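Local coordinates for NK CELL activating receptor (Homo sapiens, PDB 1HKF), which serves as an activating receptor on natural killer cells, represented here by its extracellular V-type immunoglobulin domain, and may help activated cells lyse tumour targets, at residues C32-T37 and E42-C47; C55-T60 and R102-S107; F73-D78 and G82-T87. All blocks are in the same frame, centred on the assembly; numbering follows the deposited sequence.

Contact 1 (C32-T37 and E42-C47); sequences CQYPPT and EKKGWC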
loop_
_atom_site.group_PDB
_atom_site.type_symbol
_atom_site.label_atom_id
_atom_site.label_comp_id
_atom_site.label_asym_id
_atom_site.label_seq_id
_atom_site.Cartn_x
_atom_site.Cartn_y
_atom_site.Cartn_z
ATOM N N CYS A 32 -1.276 9.322 -6.824
ATOM C CA CYS A 32 -1.965 10.538 -7.283
ATOM C C CYS A 32 -1.482 10.811 -8.692
ATOM O O CYS A 32 -0.277 11.037 -8.922
ATOM C CB CYS A 32 -1.691 11.718 -6.339
ATOM S SG CYS A 32 -2.688 11.623 -4.763
ATOM N N GLN A 33 -2.383 10.732 -9.658
ATOM C CA GLN A 33 -1.964 10.978 -11.023
ATOM C C GLN A 33 -2.136 12.448 -11.420
ATOM O O GLN A 33 -2.773 13.215 -10.708
ATOM C CB GLN A 33 -2.696 10.068 -11.970
ATOM C CG GLN A 33 -4.138 10.301 -12.038
ATOM C CD GLN A 33 -4.774 9.378 -13.082
ATOM O OE1 GLN A 33 -4.121 8.444 -13.577
ATOM N NE2 GLN A 33 -6.046 9.631 -13.421
ATOM N N TYR A 34 -1.553 12.853 -12.550
ATOM C CA TYR A 34 -1.614 14.275 -12.974
ATOM C C TYR A 34 -1.261 14.404 -14.438
ATOM O O TYR A 34 -0.561 13.540 -14.976
ATOM C CB TYR A 34 -0.665 15.136 -12.119
ATOM C CG TYR A 34 0.768 14.645 -12.110
ATOM C CD1 TYR A 34 1.617 14.907 -13.180
ATOM C CD2 TYR A 34 1.267 13.862 -11.033
ATOM C CE1 TYR A 34 2.914 14.413 -13.210
ATOM C CE2 TYR A 34 2.562 13.366 -11.044
ATOM C CZ TYR A 34 3.387 13.647 -12.136
ATOM O OH TYR A 34 4.700 13.251 -12.128
ATOM N N PRO A 35 -1.797 15.450 -15.130
ATOM C CA PRO A 35 -1.511 15.651 -16.557
ATOM C C PRO A 35 -0.114 16.275 -16.798
ATOM O O PRO A 35 0.459 16.910 -15.910
ATOM C CB PRO A 35 -2.682 16.536 -17.024
ATOM C CG PRO A 35 -2.868 17.446 -15.850
ATOM C CD PRO A 35 -2.685 16.510 -14.622
ATOM N N PRO A 36 0.434 16.111 -18.006
ATOM C CA PRO A 36 1.759 16.620 -18.410
ATOM C C PRO A 36 1.974 18.132 -18.416
ATOM O O PRO A 36 1.082 18.886 -18.835
ATOM C CB PRO A 36 1.931 16.070 -19.816
ATOM C CG PRO A 36 0.891 15.028 -19.964
ATOM C CD PRO A 36 -0.258 15.527 -19.160
ATOM N N THR A 37 3.130 18.588 -17.931
ATOM C CA THR A 37 3.454 20.023 -18.004
ATOM C C THR A 37 4.778 20.248 -18.744
ATOM O O THR A 37 5.572 21.107 -18.382
ATOM C CB THR A 37 3.587 20.676 -16.643
ATOM O OG1 THR A 37 4.573 19.987 -15.865
ATOM C CG2 THR A 37 2.278 20.682 -15.964
ATOM N N GLU A 42 6.818 20.085 -11.394
ATOM C CA GLU A 42 5.981 20.446 -10.261
ATOM C C GLU A 42 6.330 19.635 -9.005
ATOM O O GLU A 42 6.267 18.382 -9.011
ATOM C CB GLU A 42 4.518 20.214 -10.622
ATOM C CG GLU A 42 3.957 21.107 -11.787
ATOM C CD GLU A 42 2.445 20.876 -12.006
ATOM O OE1 GLU A 42 2.037 19.819 -12.593
ATOM O OE2 GLU A 42 1.656 21.735 -11.559
ATOM N N LYS A 43 6.701 20.312 -7.930
ATOM C CA LYS A 43 6.966 19.574 -6.711
ATOM C C LYS A 43 5.692 18.819 -6.250
ATOM O O LYS A 43 4.564 19.295 -6.444
ATOM C CB LYS A 43 7.448 20.517 -5.635
ATOM C CG LYS A 43 8.760 21.089 -6.064
ATOM C CD LYS A 43 9.343 21.985 -5.020
ATOM C CE LYS A 43 10.736 22.409 -5.499
ATOM N NZ LYS A 43 11.421 23.063 -4.330
ATOM N N LYS A 44 5.877 17.643 -5.655
ATOM C CA LYS A 44 4.732 16.824 -5.203
ATOM C C LYS A 44 4.830 16.786 -3.700
ATOM O O LYS A 44 5.947 16.702 -3.153
ATOM C CB LYS A 44 4.865 15.430 -5.810
ATOM C CG LYS A 44 5.103 15.416 -7.364
ATOM C CD LYS A 44 3.929 16.074 -8.096
ATOM C CE LYS A 44 3.955 15.823 -9.597
ATOM N NZ LYS A 44 5.318 16.187 -10.168
ATOM N N GLY A 45 3.701 16.869 -2.996
ATOM C CA GLY A 45 3.779 16.860 -1.534
ATOM C C GLY A 45 2.644 16.050 -0.948
ATOM O O GLY A 45 1.627 15.813 -1.610
ATOM N N TRP A 46 2.836 15.618 0.289
ATOM C CA TRP A 46 1.839 14.849 1.046
ATOM C C TRP A 46 1.776 15.570 2.390
ATOM O O TRP A 46 2.808 15.813 3.016
ATOM C CB TRP A 46 2.309 13.407 1.268
ATOM C CG TRP A 46 1.356 12.490 2.094
ATOM C CD1 TRP A 46 1.647 11.886 3.309
ATOM C CD2 TRP A 46 0.068 11.970 1.693
ATOM N NE1 TRP A 46 0.635 11.023 3.671
ATOM C CE2 TRP A 46 -0.347 11.050 2.708
ATOM C CE3 TRP A 46 -0.777 12.184 0.573
ATOM C CZ2 TRP A 46 -1.564 10.344 2.639
ATOM C CZ3 TRP A 46 -1.980 11.494 0.498
ATOM C CH2 TRP A 46 -2.368 10.564 1.543
ATOM N N CYS A 47 0.578 15.947 2.835
ATOM C CA CYS A 47 0.517 16.638 4.111
ATOM C C CYS A 47 -0.730 16.222 4.858
ATOM O O CYS A 47 -1.686 15.741 4.277
ATOM C CB CYS A 47 0.536 18.162 3.894
ATOM S SG CYS A 47 -0.866 18.634 2.856
HETATM O O HOH W 1 0.062 18.624 -13.890
HETATM O O HOH W 2 3.339 17.987 -13.982
#
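Glu-42 OE1 is gripped by two waters, each donating to it at 2.6 Å, and through them it reaches the loop that carries Thr-37. One water also donates to Pro-35 O, 2.7 Å away, and the other to Thr-37 OG1. Directly, the carboxylate touches the loop at the methyl of Thr-37, with CG2 3.5 Å from OE1. Its other oxygen, OE2, is bonded to Ser-112, while Thr-37 OG1 turns to Leu-40 O, so each polar end has a second hold.

Deeper along the pair, the aliphatic end of Lys-44 lies over one face of the Tyr-34 ring, the two side chains crossing at about a right angle. CE sits towards the rim of that face in a CH-pi contact, although its exact spacing is doubtful. NZ makes an off-centre cation-pi contact, 4.3 Å from the ring centroid of Tyr-34. The lysine chain is bent at chi2 (-61°) and again at chi4 (-52°), and this fold brings NZ back to Glu-42 O at 2.7 Å, in the carbonyl plane. The same ammonium forms a salt bridge with Asp-77, whose carboxylate also binds Tyr-34 OH.

In the immunoglobulin V-type domain this contact joins the end of strand 28-33, and the loop after it, to the start of strand 43-49, with Ile-103 of strand 97-104 against Tyr-34, Glu-42 and Lys-44. The buried lysine thus has its charge met by a carboxylate, a carbonyl and an aromatic face, an arrangement likely to keep it protonated.

Contact 2 (C55-T60 and R102-S107); sequences CIRLVT and RIYRPS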
loop_
_atom_site.group_PDB
_atom_site.type_symbol
_atom_site.label_atom_id
_atom_site.label_comp_id
_atom_site.label_asym_id
_atom_site.label_seq_id
_atom_site.Cartn_x
_atom_site.Cartn_y
_atom_site.Cartn_z
ATOM N N CYS A 55 -2.300 22.461 6.488
ATOM C CA CYS A 55 -1.958 21.100 6.102
ATOM C C CYS A 55 -0.451 21.061 6.277
ATOM O O CYS A 55 0.284 21.700 5.515
ATOM C CB CYS A 55 -2.332 20.819 4.637
ATOM S SG CYS A 55 -2.390 19.014 4.199
ATOM N N ILE A 56 0.000 20.320 7.281
ATOM C CA ILE A 56 1.416 20.154 7.615
ATOM C C ILE A 56 2.144 19.201 6.647
ATOM O O ILE A 56 1.746 18.029 6.475
ATOM C CB ILE A 56 1.497 19.606 9.015
ATOM C CG1 ILE A 56 0.794 20.601 9.945
ATOM C CG2 ILE A 56 2.948 19.275 9.377
ATOM C CD1 ILE A 56 1.236 20.514 11.365
ATOM N N ARG A 57 3.211 19.697 6.028
ATOM C CA ARG A 57 3.963 18.917 5.041
ATOM C C ARG A 57 4.689 17.770 5.682
ATOM O O ARG A 57 5.457 17.984 6.596
ATOM C CB ARG A 57 4.991 19.786 4.333
ATOM C CG ARG A 57 5.668 19.102 3.147
ATOM C CD ARG A 57 4.675 18.912 1.995
ATOM N NE ARG A 57 4.223 20.202 1.449
ATOM C CZ ARG A 57 4.993 20.998 0.697
ATOM N NH1 ARG A 57 6.241 20.642 0.394
ATOM N NH2 ARG A 57 4.519 22.155 0.243
ATOM N N LEU A 58 4.472 16.562 5.186
ATOM C CA LEU A 58 5.129 15.395 5.750
ATOM C C LEU A 58 6.315 14.953 4.887
ATOM O O LEU A 58 7.343 14.534 5.398
ATOM C CB LEU A 58 4.115 14.251 5.900
ATOM C CG LEU A 58 2.968 14.611 6.876
ATOM C CD1 LEU A 58 2.000 13.485 7.003
ATOM C CD2 LEU A 58 3.542 14.914 8.216
ATOM N N VAL A 59 6.165 15.060 3.578
ATOM C CA VAL A 59 7.206 14.672 2.671
ATOM C C VAL A 59 6.922 15.380 1.316
ATOM O O VAL A 59 5.752 15.610 0.954
ATOM C CB VAL A 59 7.236 13.131 2.537
ATOM C CG1 VAL A 59 5.918 12.615 2.046
ATOM C CG2 VAL A 59 8.341 12.699 1.591
ATOM N N THR A 60 8.004 15.689 0.591
ATOM C CA THR A 60 7.970 16.400 -0.682
ATOM C C THR A 60 8.965 15.861 -1.693
ATOM O O THR A 60 10.092 15.551 -1.332
ATOM C CB THR A 60 8.355 17.880 -0.477
ATOM O OG1 THR A 60 7.580 18.427 0.593
ATOM C CG2 THR A 60 8.074 18.706 -1.767
ATOM N N ARG A 102 -0.619 16.922 -2.788
ATOM C CA ARG A 102 -0.666 18.181 -3.524
ATOM C C ARG A 102 0.435 18.295 -4.577
ATOM O O ARG A 102 1.493 17.695 -4.449
ATOM C CB ARG A 102 -0.590 19.342 -2.557
ATOM C CG ARG A 102 -1.865 19.551 -1.809
ATOM C CD ARG A 102 -1.725 20.606 -0.735
ATOM N NE ARG A 102 -3.039 20.907 -0.190
ATOM C CZ ARG A 102 -3.247 21.678 0.868
ATOM N NH1 ARG A 102 -2.221 22.230 1.507
ATOM N NH2 ARG A 102 -4.491 21.900 1.282
ATOM N N ILE A 103 0.156 19.043 -5.632
ATOM C CA ILE A 103 1.070 19.252 -6.760
ATOM C C ILE A 103 1.155 20.784 -6.900
ATOM O O ILE A 103 0.127 21.449 -7.060
ATOM C CB ILE A 103 0.475 18.630 -8.023
ATOM C CG1 ILE A 103 0.124 17.178 -7.745
ATOM C CG2 ILE A 103 1.419 18.765 -9.160
ATOM C CD1 ILE A 103 -0.427 16.425 -8.932
ATOM N N TYR A 104 2.380 21.300 -6.795
ATOM C CA TYR A 104 2.725 22.736 -6.769
ATOM C C TYR A 104 3.372 23.256 -8.062
ATOM O O TYR A 104 4.285 22.630 -8.621
ATOM C CB TYR A 104 3.685 23.002 -5.612
ATOM C CG TYR A 104 3.176 22.516 -4.286
ATOM C CD1 TYR A 104 2.332 23.319 -3.516
ATOM C CD2 TYR A 104 3.516 21.238 -3.799
ATOM C CE1 TYR A 104 1.831 22.869 -2.298
ATOM C CE2 TYR A 104 3.015 20.765 -2.580
ATOM C CZ TYR A 104 2.171 21.587 -1.838
ATOM O OH TYR A 104 1.650 21.130 -0.651
ATOM N N ARG A 105 2.906 24.408 -8.527
ATOM C CA ARG A 105 3.411 25.043 -9.760
ATOM C C ARG A 105 4.780 25.735 -9.530
ATOM O O ARG A 105 5.035 26.276 -8.444
ATOM C CB ARG A 105 2.340 26.023 -10.338
ATOM C CG ARG A 105 1.012 25.380 -10.779
ATOM C CD ARG A 105 0.220 26.292 -11.717
ATOM N NE ARG A 105 -1.167 25.852 -11.938
ATOM C CZ ARG A 105 -2.176 26.093 -11.102
ATOM N NH1 ARG A 105 -1.963 26.785 -9.986
ATOM N NH2 ARG A 105 -3.386 25.649 -11.378
ATOM N N PRO A 106 5.628 25.703 -10.562
ATOM C CA PRO A 106 6.966 26.321 -10.403
ATOM C C PRO A 106 6.899 27.766 -10.078
ATOM O O PRO A 106 7.369 28.285 -9.063
ATOM C CB PRO A 106 7.644 26.023 -11.742
ATOM C CG PRO A 106 6.998 24.765 -12.216
ATOM C CD PRO A 106 5.543 24.883 -11.857
ATOM N N SER A 107 6.241 28.373 -11.048
ATOM C CA SER A 107 5.951 29.760 -11.142
ATOM C C SER A 107 5.570 30.397 -9.835
ATOM O O SER A 107 6.115 31.451 -9.484
ATOM C CB SER A 107 4.877 29.982 -12.213
ATOM O OG SER A 107 3.590 30.106 -11.632
#
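Between Arg-57 and Tyr-104 the contact is one of a flat cation laid at a slant against a phenol. Their side chains arrive from opposite directions, and the guanidinium and ring planes are 34° apart. Tyr-104 CE2 lies 3.5 Å above the guanidinium plane of Arg-57, towards its rim. NH2 is the atom that presses closest, 3.2 Å from Tyr-104 CZ, and it comes to the phenol ring obliquely. Bends at chi2 (69°) and chi3 (65°) fold the arginine along its strand toward Thr-60 and present its head to the tyrosine.

The clear side-chain hydrogen bond of Arg-57 stays within strand 54-61: NH1 donates to Thr-60 OG1 at 2.6 Å, almost in the guanidinium plane, which fixes how the head is rotated. In the V-type immunoglobulin fold, strands 54-61 and 97-104 are not neighbours but flank strand 43-49 in the same sheet, so these long side chains reach one another over the middle strand. A classic beta bulge at Leu-58 and Val-59, both facing Trp-46, interrupts the regular course of strand 54-61.

Packing against sulfur and carbon makes up the second cluster. Arg-102, extended from CG to NE, brings NH1 to 3.4 Å from Cys-55 CB, and the Cys-55 sulfur stands over one guanidinium face, toward its rim. That sulfur belongs to the disulfide with Cys-47, while Trp-100 offers Arg-102 a cation-pi partner. As to charge, Arg-57 NE and Arg-102 NH1 are 6.8 Å apart, two like groups close enough that each probably feels the other's field.

Contact 3 (F73-D78 and G82-T87); sequences FTIWDD and GFFTVT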
loop_
_atom_site.group_PDB
_atom_site.type_symbol
_atom_site.label_atom_id
_atom_site.label_comp_id
_atom_site.label_asym_id
_atom_site.label_seq_id
_atom_site.Cartn_x
_atom_site.Cartn_y
_atom_site.Cartn_z
ATOM N N PHE A 73 7.855 8.306 5.853
ATOM C CA PHE A 73 7.188 8.750 4.619
ATOM C C PHE A 73 8.080 8.950 3.422
ATOM O O PHE A 73 9.148 9.545 3.543
ATOM C CB PHE A 73 6.461 10.070 4.843
ATOM C CG PHE A 73 5.889 10.255 6.210
ATOM C CD1 PHE A 73 4.660 9.706 6.509
ATOM C CD2 PHE A 73 6.566 10.958 7.201
ATOM C CE1 PHE A 73 4.107 9.853 7.785
ATOM C CE2 PHE A 73 6.024 11.108 8.471
ATOM C CZ PHE A 73 4.805 10.562 8.770
ATOM N N THR A 74 7.661 8.480 2.254
ATOM C CA THR A 74 8.482 8.714 1.075
ATOM C C THR A 74 7.596 8.931 -0.118
ATOM O O THR A 74 6.430 8.627 -0.044
ATOM C CB THR A 74 9.376 7.526 0.760
ATOM O OG1 THR A 74 8.548 6.396 0.443
ATOM C CG2 THR A 74 10.242 7.207 1.986
ATOM N N ILE A 75 8.163 9.462 -1.199
ATOM C CA ILE A 75 7.415 9.669 -2.422
ATOM C C ILE A 75 8.285 9.209 -3.573
ATOM O O ILE A 75 9.473 9.395 -3.561
ATOM C CB ILE A 75 7.037 11.193 -2.680
ATOM C CG1 ILE A 75 5.859 11.612 -1.810
ATOM C CG2 ILE A 75 6.644 11.430 -4.168
ATOM C CD1 ILE A 75 5.581 13.124 -1.814
ATOM N N TRP A 76 7.698 8.558 -4.551
ATOM C CA TRP A 76 8.476 8.266 -5.697
ATOM C C TRP A 76 7.632 8.945 -6.771
ATOM O O TRP A 76 6.451 8.601 -6.933
ATOM C CB TRP A 76 8.577 6.773 -6.014
ATOM C CG TRP A 76 9.247 6.573 -7.342
ATOM C CD1 TRP A 76 8.645 6.269 -8.521
ATOM C CD2 TRP A 76 10.649 6.718 -7.634
ATOM N NE1 TRP A 76 9.583 6.205 -9.540
ATOM C CE2 TRP A 76 10.820 6.474 -9.014
ATOM C CE3 TRP A 76 11.778 7.022 -6.854
ATOM C CZ2 TRP A 76 12.072 6.512 -9.634
ATOM C CZ3 TRP A 76 13.035 7.058 -7.472
ATOM C CH2 TRP A 76 13.164 6.799 -8.845
ATOM N N ASP A 77 8.220 9.904 -7.488
ATOM C CA ASP A 77 7.475 10.582 -8.555
ATOM C C ASP A 77 8.151 10.464 -9.889
ATOM O O ASP A 77 9.339 10.756 -10.036
ATOM C CB ASP A 77 7.296 12.048 -8.216
ATOM C CG ASP A 77 6.662 12.825 -9.341
ATOM O OD1 ASP A 77 5.727 12.274 -9.946
ATOM O OD2 ASP A 77 7.107 13.983 -9.599
ATOM N N ASP A 78 7.407 10.028 -10.885
ATOM C CA ASP A 78 7.991 9.945 -12.196
ATOM C C ASP A 78 7.026 10.518 -13.224
ATOM O O ASP A 78 6.065 9.855 -13.591
ATOM C CB ASP A 78 8.342 8.506 -12.597
ATOM C CG ASP A 78 8.998 8.445 -14.004
ATOM O OD1 ASP A 78 9.213 9.530 -14.631
ATOM O OD2 ASP A 78 9.297 7.334 -14.489
ATOM N N GLY A 82 3.262 9.716 -15.188
ATOM C CA GLY A 82 2.033 10.457 -14.972
ATOM C C GLY A 82 1.453 10.374 -13.560
ATOM O O GLY A 82 0.286 10.693 -13.357
ATOM N N PHE A 83 2.238 9.934 -12.577
ATOM C CA PHE A 83 1.716 9.896 -11.199
ATOM C C PHE A 83 2.854 9.739 -10.261
ATOM O O PHE A 83 3.948 9.375 -10.700
ATOM C CB PHE A 83 0.745 8.710 -10.979
ATOM C CG PHE A 83 1.400 7.339 -11.081
ATOM C CD1 PHE A 83 1.474 6.671 -12.297
ATOM C CD2 PHE A 83 1.932 6.719 -9.944
ATOM C CE1 PHE A 83 2.075 5.370 -12.403
ATOM C CE2 PHE A 83 2.526 5.450 -10.005
ATOM C CZ PHE A 83 2.601 4.768 -11.237
ATOM N N PHE A 84 2.617 10.077 -8.998
ATOM C CA PHE A 84 3.585 9.848 -7.944
ATOM C C PHE A 84 2.904 8.951 -6.900
ATOM O O PHE A 84 1.668 8.822 -6.860
ATOM C CB PHE A 84 4.094 11.109 -7.283
ATOM C CG PHE A 84 3.067 11.918 -6.550
ATOM C CD1 PHE A 84 2.233 12.794 -7.239
ATOM C CD2 PHE A 84 3.036 11.927 -5.155
ATOM C CE1 PHE A 84 1.391 13.668 -6.571
ATOM C CE2 PHE A 84 2.194 12.810 -4.455
ATOM C CZ PHE A 84 1.358 13.693 -5.188
ATOM N N THR A 85 3.722 8.289 -6.095
ATOM C CA THR A 85 3.220 7.371 -5.097
ATOM C C THR A 85 3.781 7.743 -3.762
ATOM O O THR A 85 4.994 7.839 -3.621
ATOM C CB THR A 85 3.726 5.935 -5.336
ATOM O OG1 THR A 85 3.280 5.468 -6.620
ATOM C CG2 THR A 85 3.179 5.025 -4.236
ATOM N N VAL A 86 2.907 7.960 -2.792
ATOM C CA VAL A 86 3.333 8.224 -1.430
ATOM C C VAL A 86 3.307 6.861 -0.655
ATOM O O VAL A 86 2.374 6.066 -0.810
ATOM C CB VAL A 86 2.338 9.162 -0.717
ATOM C CG1 VAL A 86 2.775 9.414 0.761
ATOM C CG2 VAL A 86 2.255 10.490 -1.496
ATOM N N THR A 87 4.320 6.605 0.171
ATOM C CA THR A 87 4.364 5.392 1.002
ATOM C C THR A 87 4.511 5.849 2.449
ATOM O O THR A 87 5.305 6.721 2.736
ATOM C CB THR A 87 5.531 4.463 0.614
ATOM O OG1 THR A 87 5.367 4.021 -0.741
ATOM C CG2 THR A 87 5.526 3.185 1.477
HETATM O O HOH W 3 8.153 5.111 3.390
HETATM O O HOH W 4 5.353 6.314 -8.334
HETATM O O HOH W 5 5.504 7.258 -10.776
#
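Strands 73-78 and 83-87 run antiparallel, their axes at 168° and 4.6 Å apart at closest approach, held by two reciprocal pairs of backbone bonds, Thr-74 with Thr-87 and Trp-76 with Thr-85. A weak bond from Gly-82 N to Asp-78 O follows at the turn.

On the side of Ile-75 and Phe-84, Ile-75 CG1 meets its directly opposed, non-hydrogen-bonded partner Val-86 at CG2, 3.8 Å away, and Ile-75 CG2 reaches diagonally to Phe-84 CD2, also at 3.8 Å. Asp-77 is the non-hydrogen-bonded partner of Phe-84: with CG anti to the backbone N (chi1 174°), its OD1 comes 3.3 Å from Phe-84 CB, and the carboxylate stands nearly upright to the ring, their planes 79° apart. Although buried, both carboxylate oxygens are hydrogen-bonded, OD2 by Tyr-41 among others.

The strands form the beta hairpin that gives the V-type immunoglobulin sandwich two strands of the sheet that also holds strand 28-33, and Ile-75 and Val-86 face the opposing sheet, packing on Val-59 and Trp-46 respectively.

The other side carries the threonines. Thr-74 and Thr-87, a hydrogen-bonded pair, run alongside each other on this face, with Thr-74 OG1 3.6 Å from Thr-87 CB. Water bridges the neighbouring pair, bonding to Thr-85 OG1 at 2.8 Å and donating to Trp-76 O at 2.9 Å.

After strand 18-22 the chain runs through strand 28-33, and contact 1 closes the short loop of residues 38-41 that leads into strand 43-49. It is complete before contact 2 opens at residue 55. Contact 2 then spans a far longer excursion, closing only at strand 97-104, and the hairpin of contact 3, with its short turn, lies wholly within that span; none of the three cross. Contact 2 ties together strands of the larger sheet, contact 3 belongs to the smaller, and contact 1 reaches from one to the other. A backbone bond of Gly-45 with Arg-102 joins contacts 1 and 2, while Ile-103 packing on Phe-84 brings contacts 2 and 3 together between the sheets.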